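PDB 5DLL: aminopeptidase N from Francisella tularensis subsp. tularensis, which is a zinc-dependent aminopeptidase of the M1 family that releases N-terminal amino acids, preferably alanine, from peptides, and probably helps degrade intracellular peptides. Local coordinates for residues Asp604-Ile614 with Ala672-Tyr683; Ile502-Glu511 with Leu556-Asn564. All coordinates share one frame; numbering follows the deposited sequence.

How the contacts relate
The two contacts illustrate how chemistry follows place in a multidomain peptidase. Contact 1 lies in the interior of the C-terminal helical domain, where two helices pack through small and branched apolar side chains and share one hydrogen bond. Contact 2, partly buried and farther from the centre of the chain, joins the Ig-like domain to helix 552-561, on the side of the helical domain; hydrogen bonds of amides, a carboxylate and a histidine join a glycine-on-tyrosine CH-pi contact and the buried side chain of Ile502. The centres of contacts 1 and 2 lie 23 Å apart, and the two do not touch. Helix 565-581, which follows contact 2 in the chain, meets side chains of both.

Contact 1: Asp604-Ile614 with Ala672-Tyr683; sequences DKALISNALLI and AKRKLKGVCLSY
Two helices of the ARM-like C-terminal domain, 605-612 and 668-685, pack side by side here in nearly the same direction, their local axes 7.9 Å apart and inclined by 26°. Small residues bring the backbones together at the start: the methyl CB of Ala606 lies 3.8 Å from CB of Ala672. One turn later Ser609 acts as a knob in the hole formed by Ala672, Lys675, Leu676 and Val679. Ser609 OG turns back to donate to Lys605 O at 2.7 Å, a carbonyl that also accepts from the backbone N of the same serine, so the buried hydroxyl is satisfied within its own helix. Leu676 spreads its two methyls along the facing helix: with CG anti to the backbone N (chi1 -177°), CD2 lies against the aliphatic part of Lys605, while CD1 meets CG2 of Ile608 at 3.5 Å. On the other flank the bent chain of Lys675 lays its CD against Ala606 CB. Val679 continues the apolar seam, CG2 reaching CB of Ser609 and CG1 approaching Leu612 and Leu613. Beyond it Tyr683, whose ring stacks with Trp651 of helix 648-658, reaches across to the backbone around Leu612. There Tyr683 OH donates to Leu612 O at 2.6 Å, nearly in line with the carbonyl bond (166° at the oxygen), and also lies 3.4 Å from CG1 of Ile614.

Contact 2: Ile502-Glu511 with Leu556-Asn564; sequences INPEGKNIAE and LHIVKYDNN
The turn at 503-507 between two strands lies against the last turn of helix 552-561, the backbones coming nearest where Gly506 CA is 5.1 Å from Tyr561 CA. This close approach sets Gly506 CA over one face of the Tyr561 ring in a CH-pi contact, 3.8 Å from the centroid, with Glu505 O over the same face toward the rim. Asn503 shapes the turn in an Asx motif, its OD1 accepting from Gly506 N. Asn503 O faces the helix and accepts a 2.9 Å hydrogen bond from His557 NE2, which approaches from above the carbonyl plane. Wedged beside that histidine, Ile502 CG2 lies at the ring edge of His557, 3.5 Å from its NE2, while the extended arm of Ile502 (chi2 177°) carries CD1 to Asp562 CB. Asn508 bridges the helix end with two weak bonds: ND2 donates to Tyr561 O at 3.2 Å, and OD1 accepts from Asn563 N. Farther along, Asn563 ND2 donates to Glu511 OE2 at 2.9 Å, nearly straight at 169°. Arg538 pairs with both Glu511 and Asp562, probably easing the repulsion between these two carboxylates, and Asp562 also bonds to Ser535. The contact thus seats the Ig-like domain on the helical one: strand 533-535 supplies Val533, which touches Ile502, His557 and Ile558, and helix 565-581 packs against Ile558 and Asp562.

Contact 1: Asp604-Ile614 with Ala672-Tyr683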
loop_
_atom_site.group_PDB
_atom_site.type_symbol
_atom_site.label_atom_id
_atom_site.label_comp_id
_atom_site.label_asym_id
_atom_site.label_seq_id
_atom_site.Cartn_x
_atom_site.Cartn_y
_atom_site.Cartn_z
ATOM N N ASP A 604 8.800 21.811 8.431
ATOM C CA ASP A 604 8.182 20.621 9.019
ATOM C C ASP A 604 9.255 19.808 9.743
ATOM O O ASP A 604 10.230 19.357 9.139
ATOM C CB ASP A 604 7.471 19.768 7.957
ATOM C CG ASP A 604 6.615 18.648 8.567
ATOM O OD1 ASP A 604 7.008 18.068 9.604
ATOM O OD2 ASP A 604 5.545 18.341 8.001
ATOM N N LYS A 605 9.058 19.643 11.046
ATOM C CA LYS A 605 10.032 18.986 11.912
ATOM C C LYS A 605 10.167 17.496 11.589
ATOM O O LYS A 605 11.196 16.887 11.880
ATOM C CB LYS A 605 9.622 19.175 13.375
ATOM C CG LYS A 605 10.771 19.397 14.333
ATOM C CD LYS A 605 10.410 20.384 15.434
ATOM C CE LYS A 605 10.341 21.806 14.902
ATOM N NZ LYS A 605 10.349 22.804 16.004
ATOM N N ALA A 606 9.124 16.918 10.995
ATOM C CA ALA A 606 9.160 15.536 10.530
ATOM C C ALA A 606 10.043 15.417 9.290
ATOM O O ALA A 606 10.814 14.466 9.159
ATOM C CB ALA A 606 7.755 15.044 10.227
ATOM N N LEU A 607 9.911 16.381 8.379
ATOM C CA LEU A 607 10.774 16.468 7.197
ATOM C C LEU A 607 12.246 16.617 7.593
ATOM O O LEU A 607 13.126 16.024 6.967
ATOM C CB LEU A 607 10.344 17.638 6.302
ATOM C CG LEU A 607 11.340 18.166 5.265
ATOM C CD1 LEU A 607 11.652 17.125 4.199
ATOM C CD2 LEU A 607 10.785 19.440 4.645
ATOM N N ILE A 608 12.502 17.417 8.627
ATOM C CA ILE A 608 13.844 17.536 9.199
ATOM C C ILE A 608 14.359 16.153 9.632
ATOM O O ILE A 608 15.487 15.778 9.306
ATOM C CB ILE A 608 13.871 18.530 10.388
ATOM C CG1 ILE A 608 13.639 19.962 9.891
ATOM C CG2 ILE A 608 15.204 18.472 11.119
ATOM C CD1 ILE A 608 13.394 20.980 10.990
ATOM N N SER A 609 13.520 15.399 10.343
ATOM C CA SER A 609 13.871 14.052 10.808
ATOM C C SER A 609 14.286 13.103 9.679
ATOM O O SER A 609 15.188 12.288 9.860
ATOM C CB SER A 609 12.701 13.435 11.580
ATOM O OG SER A 609 12.116 14.380 12.457
ATOM N N ASN A 610 13.618 13.200 8.529
ATOM C CA ASN A 610 13.931 12.350 7.369
ATOM C C ASN A 610 15.236 12.753 6.698
ATOM O O ASN A 610 16.034 11.893 6.321
ATOM C CB ASN A 610 12.800 12.371 6.327
ATOM C CG ASN A 610 11.920 11.136 6.391
ATOM O OD1 ASN A 610 11.692 10.473 5.379
ATOM N ND2 ASN A 610 11.429 10.817 7.581
ATOM N N ALA A 611 15.437 14.059 6.544
ATOM C CA ALA A 611 16.640 14.589 5.902
ATOM C C ALA A 611 17.898 14.366 6.746
ATOM O O ALA A 611 18.984 14.148 6.199
ATOM C CB ALA A 611 16.462 16.065 5.594
ATOM N N LEU A 612 17.751 14.406 8.069
ATOM C CA LEU A 612 18.896 14.270 8.970
ATOM C C LEU A 612 19.266 12.816 9.286
ATOM O O LEU A 612 20.360 12.553 9.794
ATOM C CB LEU A 612 18.658 15.047 10.272
ATOM C CG LEU A 612 18.593 16.580 10.205
ATOM C CD1 LEU A 612 18.509 17.148 11.612
ATOM C CD2 LEU A 612 19.772 17.198 9.471
ATOM N N LEU A 613 18.376 11.871 8.994
ATOM C CA LEU A 613 18.695 10.460 9.198
ATOM C C LEU A 613 19.466 9.946 7.985
ATOM O O LEU A 613 18.966 9.992 6.860
ATOM C CB LEU A 613 17.425 9.640 9.442
ATOM C CG LEU A 613 17.580 8.332 10.231
ATOM C CD1 LEU A 613 18.373 8.530 11.520
ATOM C CD2 LEU A 613 16.207 7.748 10.536
ATOM N N ILE A 614 20.688 9.476 8.229
ATOM C CA ILE A 614 21.579 8.989 7.169
ATOM C C ILE A 614 20.966 7.732 6.528
ATOM O O ILE A 614 20.475 6.856 7.249
ATOM C CB ILE A 614 22.994 8.677 7.733
ATOM C CG1 ILE A 614 23.666 9.950 8.265
ATOM C CG2 ILE A 614 23.898 8.040 6.684
ATOM C CD1 ILE A 614 24.191 10.884 7.193
ATOM N N ALA A 672 5.452 15.255 14.807
ATOM C CA ALA A 672 6.723 15.651 14.183
ATOM C C ALA A 672 7.813 15.933 15.212
ATOM O O ALA A 672 8.993 15.676 14.964
ATOM C CB ALA A 672 6.516 16.874 13.302
ATOM N N LYS A 673 7.398 16.477 16.356
ATOM C CA LYS A 673 8.288 16.752 17.493
ATOM C C LYS A 673 8.903 15.439 17.978
ATOM O O LYS A 673 10.123 15.334 18.131
ATOM C CB LYS A 673 7.495 17.420 18.634
ATOM C CG LYS A 673 8.152 18.617 19.312
ATOM C CD LYS A 673 7.085 19.535 19.914
ATOM C CE LYS A 673 7.585 20.391 21.075
ATOM N NZ LYS A 673 8.333 21.619 20.679
ATOM N N ARG A 674 8.042 14.440 18.181
ATOM C CA ARG A 674 8.438 13.135 18.724
ATOM C C ARG A 674 9.434 12.363 17.868
ATOM O O ARG A 674 10.217 11.567 18.392
ATOM C CB ARG A 674 7.209 12.247 18.957
ATOM C CG ARG A 674 6.547 12.428 20.312
ATOM C CD ARG A 674 5.488 11.363 20.551
ATOM N NE ARG A 674 4.329 11.551 19.679
ATOM C CZ ARG A 674 3.295 12.352 19.941
ATOM N NH1 ARG A 674 3.246 13.062 21.063
ATOM N NH2 ARG A 674 2.294 12.443 19.070
ATOM N N LYS A 675 9.402 12.565 16.557
ATOM C CA LYS A 675 10.327 11.833 15.697
ATOM C C LYS A 675 11.657 12.556 15.519
ATOM O O LYS A 675 12.698 11.902 15.472
ATOM C CB LYS A 675 9.697 11.440 14.359
ATOM C CG LYS A 675 9.143 12.564 13.506
ATOM C CD LYS A 675 8.524 12.000 12.234
ATOM C CE LYS A 675 7.285 11.156 12.517
ATOM N NZ LYS A 675 6.588 10.733 11.273
ATOM N N LEU A 676 11.642 13.886 15.450
ATOM C CA LEU A 676 12.899 14.641 15.488
ATOM C C LEU A 676 13.596 14.406 16.826
ATOM O O LEU A 676 14.821 14.265 16.880
ATOM C CB LEU A 676 12.678 16.141 15.281
ATOM C CG LEU A 676 13.980 16.959 15.245
ATOM C CD1 LEU A 676 14.838 16.542 14.060
ATOM C CD2 LEU A 676 13.722 18.456 15.206
ATOM N N LYS A 677 12.808 14.376 17.900
ATOM C CA LYS A 677 13.309 13.995 19.216
ATOM C C LYS A 677 14.026 12.642 19.161
ATOM O O LYS A 677 15.103 12.483 19.733
ATOM C CB LYS A 677 12.162 13.947 20.228
ATOM C CG LYS A 677 12.556 13.353 21.571
ATOM C CD LYS A 677 11.505 13.576 22.642
ATOM C CE LYS A 677 10.190 12.906 22.294
ATOM N NZ LYS A 677 9.352 12.726 23.511
ATOM N N GLY A 678 13.416 11.674 18.476
ATOM C CA GLY A 678 13.993 10.342 18.311
ATOM C C GLY A 678 15.261 10.323 17.476
ATOM O O GLY A 678 16.214 9.612 17.808
ATOM N N VAL A 679 15.275 11.093 16.388
ATOM C CA VAL A 679 16.470 11.214 15.545
ATOM C C VAL A 679 17.630 11.779 16.356
ATOM O O VAL A 679 18.751 11.276 16.278
ATOM C CB VAL A 679 16.226 12.110 14.314
ATOM C CG1 VAL A 679 17.534 12.401 13.577
ATOM C CG2 VAL A 679 15.223 11.453 13.378
ATOM N N CYS A 680 17.352 12.823 17.130
ATOM C CA CYS A 680 18.347 13.404 18.029
ATOM C C CYS A 680 18.921 12.355 18.974
ATOM O O CYS A 680 20.136 12.228 19.098
ATOM C CB CYS A 680 17.739 14.549 18.846
ATOM S SG CYS A 680 17.349 16.020 17.877
ATOM N N LEU A 681 18.037 11.595 19.617
ATOM C CA LEU A 681 18.447 10.587 20.598
ATOM C C LEU A 681 19.291 9.451 20.003
ATOM O O LEU A 681 20.108 8.862 20.714
ATOM C CB LEU A 681 17.218 10.008 21.318
ATOM C CG LEU A 681 17.485 9.010 22.455
ATOM C CD1 LEU A 681 18.394 9.609 23.522
ATOM C CD2 LEU A 681 16.175 8.537 23.064
ATOM N N SER A 682 19.099 9.144 18.719
ATOM C CA SER A 682 19.897 8.109 18.051
ATOM C C SER A 682 21.324 8.594 17.827
ATOM O O SER A 682 22.268 7.818 17.961
ATOM C CB SER A 682 19.264 7.654 16.720
ATOM O OG SER A 682 19.673 8.454 15.618
ATOM N N TYR A 683 21.476 9.875 17.498
ATOM C CA TYR A 683 22.806 10.464 17.337
ATOM C C TYR A 683 23.552 10.607 18.665
ATOM O O TYR A 683 24.779 10.579 18.690
ATOM C CB TYR A 683 22.721 11.818 16.639
ATOM C CG TYR A 683 22.628 11.715 15.140
ATOM C CD1 TYR A 683 23.771 11.521 14.366
ATOM C CD2 TYR A 683 21.400 11.814 14.490
ATOM C CE1 TYR A 683 23.692 11.430 12.986
ATOM C CE2 TYR A 683 21.311 11.726 13.113
ATOM C CZ TYR A 683 22.459 11.535 12.365
ATOM O OH TYR A 683 22.370 11.443 10.995
#

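Contact 2: Ile502-Glu511 with Leu556-Asn564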
loop_
_atom_site.group_PDB
_atom_site.type_symbol
_atom_site.label_atom_id
_atom_site.label_comp_id
_atom_site.label_asym_id
_atom_site.label_seq_id
_atom_site.Cartn_x
_atom_site.Cartn_y
_atom_site.Cartn_z
ATOM N N ILE A 502 17.799 28.408 -9.060
ATOM C CA ILE A 502 18.302 29.051 -7.854
ATOM C C ILE A 502 19.610 29.768 -8.193
ATOM O O ILE A 502 20.607 29.127 -8.521
ATOM C CB ILE A 502 18.531 28.024 -6.719
ATOM C CG1 ILE A 502 17.381 27.010 -6.658
ATOM C CG2 ILE A 502 18.677 28.727 -5.376
ATOM C CD1 ILE A 502 17.573 25.928 -5.615
ATOM N N ASN A 503 19.596 31.097 -8.134
ATOM C CA ASN A 503 20.806 31.898 -8.371
ATOM C C ASN A 503 21.704 31.915 -7.119
ATOM O O ASN A 503 21.287 31.432 -6.061
ATOM C CB ASN A 503 20.432 33.314 -8.850
ATOM C CG ASN A 503 19.633 34.104 -7.826
ATOM O OD1 ASN A 503 19.292 33.607 -6.753
ATOM N ND2 ASN A 503 19.322 35.350 -8.167
ATOM N N PRO A 504 22.940 32.457 -7.226
ATOM C CA PRO A 504 23.860 32.427 -6.074
ATOM C C PRO A 504 23.349 33.160 -4.828
ATOM O O PRO A 504 23.820 32.893 -3.722
ATOM C CB PRO A 504 25.123 33.106 -6.613
ATOM C CG PRO A 504 25.037 32.957 -8.094
ATOM C CD PRO A 504 23.578 33.072 -8.405
ATOM N N GLU A 505 22.399 34.073 -5.021
ATOM C CA GLU A 505 21.723 34.752 -3.917
ATOM C C GLU A 505 20.911 33.761 -3.103
ATOM O O GLU A 505 20.959 33.770 -1.877
ATOM C CB GLU A 505 20.774 35.843 -4.434
ATOM C CG GLU A 505 21.400 36.887 -5.350
ATOM C CD GLU A 505 22.621 37.534 -4.743
ATOM O OE1 GLU A 505 22.611 37.789 -3.522
ATOM O OE2 GLU A 505 23.589 37.785 -5.488
ATOM N N GLY A 506 20.165 32.911 -3.803
ATOM C CA GLY A 506 19.258 31.959 -3.171
ATOM C C GLY A 506 17.794 32.160 -3.534
ATOM O O GLY A 506 16.935 31.410 -3.066
ATOM N N LYS A 507 17.498 33.172 -4.351
ATOM C CA LYS A 507 16.132 33.422 -4.813
ATOM C C LYS A 507 15.712 32.338 -5.803
ATOM O O LYS A 507 16.535 31.856 -6.583
ATOM C CB LYS A 507 16.030 34.800 -5.458
ATOM N N ASN A 508 14.437 31.959 -5.765
ATOM C CA ASN A 508 13.908 30.943 -6.679
ATOM C C ASN A 508 13.229 31.564 -7.896
ATOM O O ASN A 508 12.158 32.164 -7.790
ATOM C CB ASN A 508 12.947 30.003 -5.957
ATOM C CG ASN A 508 13.665 28.856 -5.277
ATOM O OD1 ASN A 508 13.296 27.697 -5.440
ATOM N ND2 ASN A 508 14.706 29.176 -4.524
ATOM N N ILE A 509 13.867 31.393 -9.051
ATOM C CA ILE A 509 13.449 32.029 -10.293
ATOM C C ILE A 509 12.855 30.997 -11.249
ATOM O O ILE A 509 13.179 29.811 -11.174
ATOM C CB ILE A 509 14.657 32.702 -10.990
ATOM C CG1 ILE A 509 15.480 33.522 -9.985
ATOM C CG2 ILE A 509 14.203 33.565 -12.163
ATOM C CD1 ILE A 509 14.688 34.557 -9.210
ATOM N N ALA A 510 11.979 31.465 -12.139
ATOM C CA ALA A 510 11.475 30.667 -13.262
ATOM C C ALA A 510 10.736 29.396 -12.830
ATOM O O ALA A 510 10.817 28.366 -13.500
ATOM C CB ALA A 510 12.617 30.325 -14.213
ATOM N N GLU A 511 10.001 29.485 -11.723
ATOM C CA GLU A 511 9.284 28.337 -11.178
ATOM C C GLU A 511 8.060 27.981 -12.028
ATOM O O GLU A 511 7.099 28.753 -12.111
ATOM C CB GLU A 511 8.856 28.600 -9.733
ATOM C CG GLU A 511 10.012 28.789 -8.762
ATOM C CD GLU A 511 9.564 28.724 -7.314
ATOM O OE1 GLU A 511 8.581 29.404 -6.958
ATOM O OE2 GLU A 511 10.192 27.988 -6.526
ATOM N N LEU A 556 24.677 21.272 -2.337
ATOM C CA LEU A 556 24.646 21.986 -1.056
ATOM C C LEU A 556 23.866 23.301 -1.171
ATOM O O LEU A 556 23.244 23.745 -0.205
ATOM C CB LEU A 556 26.074 22.256 -0.557
ATOM C CG LEU A 556 26.418 21.839 0.874
ATOM C CD1 LEU A 556 26.108 20.370 1.124
ATOM C CD2 LEU A 556 27.888 22.135 1.143
ATOM N N HIS A 557 23.906 23.917 -2.354
ATOM C CA HIS A 557 23.115 25.118 -2.643
ATOM C C HIS A 557 21.615 24.792 -2.725
ATOM O O HIS A 557 20.781 25.561 -2.244
ATOM C CB HIS A 557 23.591 25.770 -3.951
ATOM C CG HIS A 557 23.122 27.184 -4.135
ATOM N ND1 HIS A 557 23.818 28.268 -3.644
ATOM C CD2 HIS A 557 22.034 27.690 -4.764
ATOM C CE1 HIS A 557 23.176 29.380 -3.958
ATOM N NE2 HIS A 557 22.090 29.056 -4.636
ATOM N N ILE A 558 21.282 23.652 -3.331
ATOM C CA ILE A 558 19.894 23.183 -3.401
ATOM C C ILE A 558 19.381 22.847 -2.001
ATOM O O ILE A 558 18.244 23.162 -1.660
ATOM C CB ILE A 558 19.746 21.964 -4.343
ATOM C CG1 ILE A 558 19.996 22.391 -5.795
ATOM C CG2 ILE A 558 18.358 21.347 -4.234
ATOM C CD1 ILE A 558 20.147 21.240 -6.767
ATOM N N VAL A 559 20.230 22.227 -1.189
ATOM C CA VAL A 559 19.873 21.911 0.196
ATOM C C VAL A 559 19.606 23.181 1.015
ATOM O O VAL A 559 18.746 23.182 1.897
ATOM C CB VAL A 559 20.976 21.069 0.885
ATOM C CG1 VAL A 559 20.696 20.908 2.378
ATOM C CG2 VAL A 559 21.101 19.704 0.216
ATOM N N LYS A 560 20.335 24.252 0.714
ATOM C CA LYS A 560 20.260 25.491 1.491
ATOM C C LYS A 560 19.096 26.423 1.099
ATOM O O LYS A 560 18.396 26.935 1.977
ATOM C CB LYS A 560 21.594 26.242 1.389
ATOM C CG LYS A 560 21.776 27.353 2.411
ATOM C CD LYS A 560 23.156 27.986 2.293
ATOM C CE LYS A 560 23.253 29.285 3.078
ATOM N NZ LYS A 560 23.250 29.060 4.548
ATOM N N TYR A 561 18.889 26.631 -0.204
ATOM C CA TYR A 561 18.007 27.705 -0.697
ATOM C C TYR A 561 16.733 27.277 -1.445
ATOM O O TYR A 561 15.861 28.117 -1.679
ATOM C CB TYR A 561 18.803 28.645 -1.614
ATOM C CG TYR A 561 19.892 29.439 -0.922
ATOM C CD1 TYR A 561 19.577 30.441 -0.005
ATOM C CD2 TYR A 561 21.238 29.208 -1.202
ATOM C CE1 TYR A 561 20.569 31.177 0.623
ATOM C CE2 TYR A 561 22.237 29.940 -0.579
ATOM C CZ TYR A 561 21.897 30.924 0.331
ATOM O OH TYR A 561 22.886 31.652 0.953
ATOM N N ASP A 562 16.623 26.005 -1.829
ATOM C CA ASP A 562 15.494 25.541 -2.653
ATOM C C ASP A 562 14.170 25.571 -1.880
ATOM O O ASP A 562 14.098 25.110 -0.740
ATOM C CB ASP A 562 15.766 24.119 -3.172
ATOM C CG ASP A 562 14.767 23.660 -4.245
ATOM O OD1 ASP A 562 13.747 24.342 -4.488
ATOM O OD2 ASP A 562 15.008 22.594 -4.850
ATOM N N ASN A 563 13.130 26.122 -2.512
ATOM C CA ASN A 563 11.775 26.107 -1.953
ATOM C C ASN A 563 11.265 24.685 -1.744
ATOM O O ASN A 563 10.645 24.390 -0.721
ATOM C CB ASN A 563 10.793 26.851 -2.871
ATOM C CG ASN A 563 10.897 28.365 -2.752
ATOM O OD1 ASN A 563 11.118 28.907 -1.667
ATOM N ND2 ASN A 563 10.709 29.058 -3.869
ATOM N N ASN A 564 11.531 23.818 -2.722
ATOM C CA ASN A 564 11.012 22.446 -2.733
ATOM C C ASN A 564 11.615 21.560 -1.642
ATOM O O ASN A 564 12.766 21.138 -1.743
ATOM C CB ASN A 564 11.250 21.800 -4.104
ATOM C CG ASN A 564 10.515 20.486 -4.267
ATOM O OD1 ASN A 564 11.124 19.441 -4.492
ATOM N ND2 ASN A 564 9.195 20.532 -4.157
#